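Local coordinates for molybdenum cofactor biosynthesis protein (Pyrococcus furiosus, PDB 1XI8), which probably acts as a molybdopterin molybdotransferase of the MoeA family, in a late step of molybdenum cofactor biosynthesis, at residues 258-263 with 320-325; 299-304 with 316-321. All coordinates share one frame; numbering follows the deposited sequence.

Contact 1 of 2, residues 258-263 with 320-325; sequences CDLVLI and HALAKL
L260, the first residue of strand 260-263, meets A321, L322 and L325 of helix 307-326 almost entirely through one methyl. Its CB points toward the helix but stops short of it, with L325 CD1 as the nearest helix atom at 4.6 Å. CG sits anti to the backbone N (chi1 -152°) and the chain forks there. CD1 turns from the helix toward the neighbouring strand 300-302, where the F301 ring lies, while CD2 goes on into the helix surface. This second methyl settles among three side chains: L325 CD1 at 4.0 Å, A321 CB at 4.3 Å and L322 CG, also at 4.3 Å. The L260 and L325 side chains cross obliquely, touching methyl to methyl. L322 starts off to one side, yet the end of its chain swings back to CD2 and also reaches V192 of strand 191-196. L325 CD1 has a second, looser neighbour in D259 CB at 4.4 Å, whereas the D259 carboxylate is engaged elsewhere, OD1 accepting a hydrogen bond from K191 N. Strand 260-263 and helical segment 320-325 run antiparallel, their axes at 169° and 11.0 Å apart at closest approach, a helix packed on the parallel part of a mixed alpha/beta sheet in the probable molybdopterin-binding domain. No hydrogen bond or ion pair crosses between the two segments: the contact is buried and purely apolar, holding by the fit of methyl groups, while backbone hydrogen bonds to strands 191-196 and 300-302 fix L260 and V261 in the sheet.

Contact 2 of 2, residues 299-304 with 316-321; sequences RVFVMS and LFVKHA
The carbonyl oxygen of F317, within a wider pi-type turn at 316-318, takes two amides of its own helix, A321 N at 3.0 Å and, weakly, H320 N at 3.1 Å. This helix surface receives the F301 ring, brought over by a CG anti to the carbonyl carbon (chi1 -73°). V318 CG2 lies over one ring face in a CH-pi contact, 3.9 Å from the centroid and 15° off the normal, and nearest CD1. A321 CB sits at the ring edge, 3.9 Å from CZ, and F317 CB approaches CE2 obliquely. Strand 300-302 is followed in the chain by helix 307-326, whose segment 316-321 runs antiparallel to it at 169°, a strand-helix unit consistent with the alpha/beta, MogA-like fold of this domain in MoeA proteins. With an alanine at F301, the space between sheet and helix would probably be left underfilled, V318 CG2 losing its ring face and A321 CB its edge partner. M303 bends at its thioether to bring CE within 3.9 Å of V318 CG2, and the F317 ring turns away to meet Y17 of helix 17-26 edge-to-face.

Contacts 1 and 2 lie side by side, centres about 7 Å apart, where two neighbouring parallel strands meet one helix, 307-326. Residues 258-263 pack on its C-terminal part and residues 299-304 about one turn earlier. A321 belongs to both, its CB facing L260 CD2 as well as the F301 ring. Between the strands V261 N to R299 O (2.7 Å) and V261 O to F301 N (2.8 Å) are probable hydrogen bonds, and L260 CD1 packs 3.3 Å from R299 O. The sheet therefore presents L260 and F301 to the helix as one continuous apolar surface, part of the core of the probable molybdopterin-binding domain.

Contact 1 of 2, residues 258-263 with 320-325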
loop_
_atom_site.group_PDB
_atom_site.type_symbol
_atom_site.label_atom_id
_atom_site.label_comp_id
_atom_site.label_asym_id
_atom_site.label_seq_id
_atom_site.Cartn_x
_atom_site.Cartn_y
_atom_site.Cartn_z
ATOM N N CYS A 258 13.372 19.035 12.980
ATOM C CA CYS A 258 12.547 17.831 12.840
ATOM C C CYS A 258 11.816 17.409 14.093
ATOM O O CYS A 258 12.203 17.754 15.203
ATOM C CB CYS A 258 13.395 16.648 12.364
ATOM S SG CYS A 258 14.233 16.916 10.800
ATOM N N ASP A 259 10.757 16.642 13.886
ATOM C CA ASP A 259 9.965 16.083 14.957
ATOM C C ASP A 259 10.558 14.738 15.388
ATOM O O ASP A 259 10.225 14.199 16.440
ATOM C CB ASP A 259 8.531 15.889 14.473
ATOM C CG ASP A 259 7.946 17.147 13.847
ATOM O OD1 ASP A 259 7.980 17.265 12.597
ATOM O OD2 ASP A 259 7.463 18.021 14.610
ATOM N N LEU A 260 11.449 14.199 14.570
ATOM C CA LEU A 260 12.007 12.889 14.822
ATOM C C LEU A 260 13.311 12.776 14.041
ATOM O O LEU A 260 13.387 13.223 12.901
ATOM C CB LEU A 260 11.004 11.835 14.372
ATOM C CG LEU A 260 10.928 10.453 14.997
ATOM C CD1 LEU A 260 10.955 10.515 16.501
ATOM C CD2 LEU A 260 9.644 9.793 14.520
ATOM N N VAL A 261 14.338 12.196 14.659
ATOM C CA VAL A 261 15.632 12.067 14.018
ATOM C C VAL A 261 16.126 10.626 14.036
ATOM O O VAL A 261 16.069 9.956 15.063
ATOM C CB VAL A 261 16.687 12.966 14.690
ATOM C CG1 VAL A 261 18.022 12.817 13.991
ATOM C CG2 VAL A 261 16.239 14.408 14.666
ATOM N N LEU A 262 16.609 10.162 12.886
ATOM C CA LEU A 262 17.202 8.844 12.765
ATOM C C LEU A 262 18.675 8.980 12.433
ATOM O O LEU A 262 19.043 9.553 11.411
ATOM C CB LEU A 262 16.516 8.044 11.662
ATOM C CG LEU A 262 14.997 7.946 11.706
ATOM C CD1 LEU A 262 14.485 7.195 10.506
ATOM C CD2 LEU A 262 14.567 7.260 12.959
ATOM N N ILE A 263 19.522 8.460 13.308
ATOM C CA ILE A 263 20.958 8.408 13.044
ATOM C C ILE A 263 21.393 6.953 12.931
ATOM O O ILE A 263 21.233 6.175 13.860
ATOM C CB ILE A 263 21.775 9.144 14.135
ATOM C CG1 ILE A 263 23.273 9.040 13.853
ATOM C CG2 ILE A 263 21.447 8.612 15.531
ATOM C CD1 ILE A 263 24.128 9.934 14.737
ATOM N N HIS A 320 5.821 2.853 14.118
ATOM C CA HIS A 320 4.807 3.041 15.148
ATOM C C HIS A 320 4.880 4.436 15.746
ATOM O O HIS A 320 3.849 5.033 16.042
ATOM C CB HIS A 320 4.908 1.967 16.237
ATOM C CG HIS A 320 4.712 0.577 15.722
ATOM N ND1 HIS A 320 3.520 0.148 15.177
ATOM C CD2 HIS A 320 5.555 -0.482 15.667
ATOM C CE1 HIS A 320 3.640 -1.113 14.803
ATOM N NE2 HIS A 320 4.864 -1.519 15.090
ATOM N N ALA A 321 6.101 4.943 15.907
ATOM C CA ALA A 321 6.338 6.303 16.387
ATOM C C ALA A 321 5.777 7.330 15.413
ATOM O O ALA A 321 5.246 8.356 15.826
ATOM C CB ALA A 321 7.811 6.538 16.600
ATOM N N LEU A 322 5.895 7.055 14.120
ATOM C CA LEU A 322 5.358 7.946 13.099
ATOM C C LEU A 322 3.832 7.973 13.112
ATOM O O LEU A 322 3.225 9.032 12.972
ATOM C CB LEU A 322 5.867 7.538 11.720
ATOM C CG LEU A 322 7.260 8.023 11.351
ATOM C CD1 LEU A 322 7.870 7.108 10.302
ATOM C CD2 LEU A 322 7.194 9.479 10.858
ATOM N N ALA A 323 3.230 6.797 13.276
ATOM C CA ALA A 323 1.782 6.650 13.347
ATOM C C ALA A 323 1.209 7.368 14.556
ATOM O O ALA A 323 0.195 8.050 14.448
ATOM C CB ALA A 323 1.402 5.191 13.389
ATOM N N LYS A 324 1.864 7.199 15.701
ATOM C CA LYS A 324 1.485 7.893 16.933
ATOM C C LYS A 324 1.511 9.408 16.735
ATOM O O LYS A 324 0.591 10.105 17.167
ATOM C CB LYS A 324 2.397 7.496 18.100
ATOM N N LEU A 325 2.560 9.905 16.075
ATOM C CA LEU A 325 2.709 11.335 15.797
ATOM C C LEU A 325 1.610 11.933 14.928
ATOM O O LEU A 325 1.122 13.021 15.216
ATOM C CB LEU A 325 4.055 11.620 15.136
ATOM C CG LEU A 325 5.254 11.706 16.065
ATOM C CD1 LEU A 325 6.460 12.121 15.271
ATOM C CD2 LEU A 325 4.971 12.689 17.187
#

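Contact 2 of 2, residues 299-304 with 316-321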
loop_
_atom_site.group_PDB
_atom_site.type_symbol
_atom_site.label_atom_id
_atom_site.label_comp_id
_atom_site.label_asym_id
_atom_site.label_seq_id
_atom_site.Cartn_x
_atom_site.Cartn_y
_atom_site.Cartn_z
ATOM N N ARG A 299 13.398 12.266 20.909
ATOM C CA ARG A 299 12.984 12.359 19.501
ATOM C C ARG A 299 13.993 11.740 18.512
ATOM O O ARG A 299 13.849 11.875 17.299
ATOM C CB ARG A 299 12.653 13.823 19.123
ATOM C CG ARG A 299 11.536 14.496 19.947
ATOM C CD ARG A 299 10.236 13.721 19.797
ATOM N NE ARG A 299 9.036 14.384 20.325
ATOM C CZ ARG A 299 8.069 14.895 19.568
ATOM N NH1 ARG A 299 8.160 14.820 18.246
ATOM N NH2 ARG A 299 7.013 15.480 20.127
ATOM N N VAL A 300 15.010 11.058 19.027
ATOM C CA VAL A 300 15.998 10.452 18.142
ATOM C C VAL A 300 16.144 8.948 18.342
ATOM O O VAL A 300 16.261 8.460 19.462
ATOM C CB VAL A 300 17.391 11.151 18.239
ATOM C CG1 VAL A 300 17.801 11.270 19.650
ATOM C CG2 VAL A 300 18.433 10.343 17.484
ATOM N N PHE A 301 16.121 8.213 17.239
ATOM C CA PHE A 301 16.417 6.793 17.289
ATOM C C PHE A 301 17.858 6.582 16.892
ATOM O O PHE A 301 18.283 7.019 15.829
ATOM C CB PHE A 301 15.527 6.006 16.333
ATOM C CG PHE A 301 14.113 5.867 16.788
ATOM C CD1 PHE A 301 13.137 6.751 16.342
ATOM C CD2 PHE A 301 13.749 4.846 17.648
ATOM C CE1 PHE A 301 11.821 6.618 16.754
ATOM C CE2 PHE A 301 12.442 4.705 18.057
ATOM C CZ PHE A 301 11.470 5.592 17.610
ATOM N N VAL A 302 18.615 5.919 17.753
ATOM C CA VAL A 302 19.976 5.526 17.414
ATOM C C VAL A 302 19.860 4.177 16.729
ATOM O O VAL A 302 19.599 3.171 17.381
ATOM C CB VAL A 302 20.886 5.466 18.667
ATOM C CG1 VAL A 302 22.267 4.890 18.325
ATOM C CG2 VAL A 302 21.031 6.848 19.264
ATOM N N MET A 303 20.025 4.166 15.409
ATOM C CA MET A 303 19.767 2.955 14.617
ATOM C C MET A 303 21.038 2.236 14.157
ATOM O O MET A 303 22.137 2.756 14.276
ATOM C CB MET A 303 18.855 3.269 13.419
ATOM C CG MET A 303 17.526 3.894 13.796
ATOM S SD MET A 303 16.427 4.230 12.394
ATOM C CE MET A 303 15.634 2.651 12.113
ATOM N N SER A 304 20.876 1.031 13.631
ATOM C CA SER A 304 22.009 0.232 13.181
ATOM C C SER A 304 22.611 0.730 11.866
ATOM O O SER A 304 22.107 1.662 11.234
ATOM C CB SER A 304 21.575 -1.229 13.043
ATOM O OG SER A 304 22.554 -2.023 12.381
ATOM N N LEU A 316 9.613 -2.306 13.725
ATOM C CA LEU A 316 9.289 -2.607 15.111
ATOM C C LEU A 316 9.165 -1.344 15.968
ATOM O O LEU A 316 8.525 -1.364 17.010
ATOM C CB LEU A 316 10.303 -3.587 15.711
ATOM C CG LEU A 316 10.386 -4.987 15.091
ATOM C CD1 LEU A 316 11.292 -5.862 15.901
ATOM C CD2 LEU A 316 9.023 -5.621 14.987
ATOM N N PHE A 317 9.753 -0.240 15.515
ATOM C CA PHE A 317 9.738 0.995 16.293
ATOM C C PHE A 317 9.327 2.276 15.541
ATOM O O PHE A 317 8.345 2.924 15.900
ATOM C CB PHE A 317 11.106 1.223 16.949
ATOM C CG PHE A 317 11.381 0.331 18.124
ATOM C CD1 PHE A 317 12.154 -0.811 17.980
ATOM C CD2 PHE A 317 10.875 0.641 19.378
ATOM C CE1 PHE A 317 12.412 -1.632 19.062
ATOM C CE2 PHE A 317 11.132 -0.169 20.456
ATOM C CZ PHE A 317 11.902 -1.311 20.299
ATOM N N VAL A 318 10.090 2.648 14.516
ATOM C CA VAL A 318 9.911 3.954 13.860
ATOM C C VAL A 318 8.537 4.126 13.194
ATOM O O VAL A 318 7.887 5.168 13.355
ATOM C CB VAL A 318 11.079 4.264 12.888
ATOM C CG1 VAL A 318 10.875 5.594 12.200
ATOM C CG2 VAL A 318 12.397 4.264 13.653
ATOM N N LYS A 319 8.104 3.102 12.462
ATOM C CA LYS A 319 6.768 3.068 11.876
ATOM C C LYS A 319 5.679 3.391 12.912
ATOM O O LYS A 319 4.729 4.120 12.622
ATOM C CB LYS A 319 6.518 1.694 11.268
ATOM C CG LYS A 319 5.153 1.500 10.650
ATOM C CD LYS A 319 5.022 0.117 9.984
ATOM C CE LYS A 319 5.056 -1.026 11.002
ATOM N NZ LYS A 319 4.725 -2.358 10.415
ATOM N N HIS A 320 5.821 2.853 14.118
ATOM C CA HIS A 320 4.807 3.041 15.148
ATOM C C HIS A 320 4.880 4.436 15.746
ATOM O O HIS A 320 3.849 5.033 16.042
ATOM C CB HIS A 320 4.908 1.967 16.237
ATOM C CG HIS A 320 4.712 0.577 15.722
ATOM N ND1 HIS A 320 3.520 0.148 15.177
ATOM C CD2 HIS A 320 5.555 -0.482 15.667
ATOM C CE1 HIS A 320 3.640 -1.113 14.803
ATOM N NE2 HIS A 320 4.864 -1.519 15.090
ATOM N N ALA A 321 6.101 4.943 15.907
ATOM C CA ALA A 321 6.338 6.303 16.387
ATOM C C ALA A 321 5.777 7.330 15.413
ATOM O O ALA A 321 5.246 8.356 15.826
ATOM C CB ALA A 321 7.811 6.538 16.600
#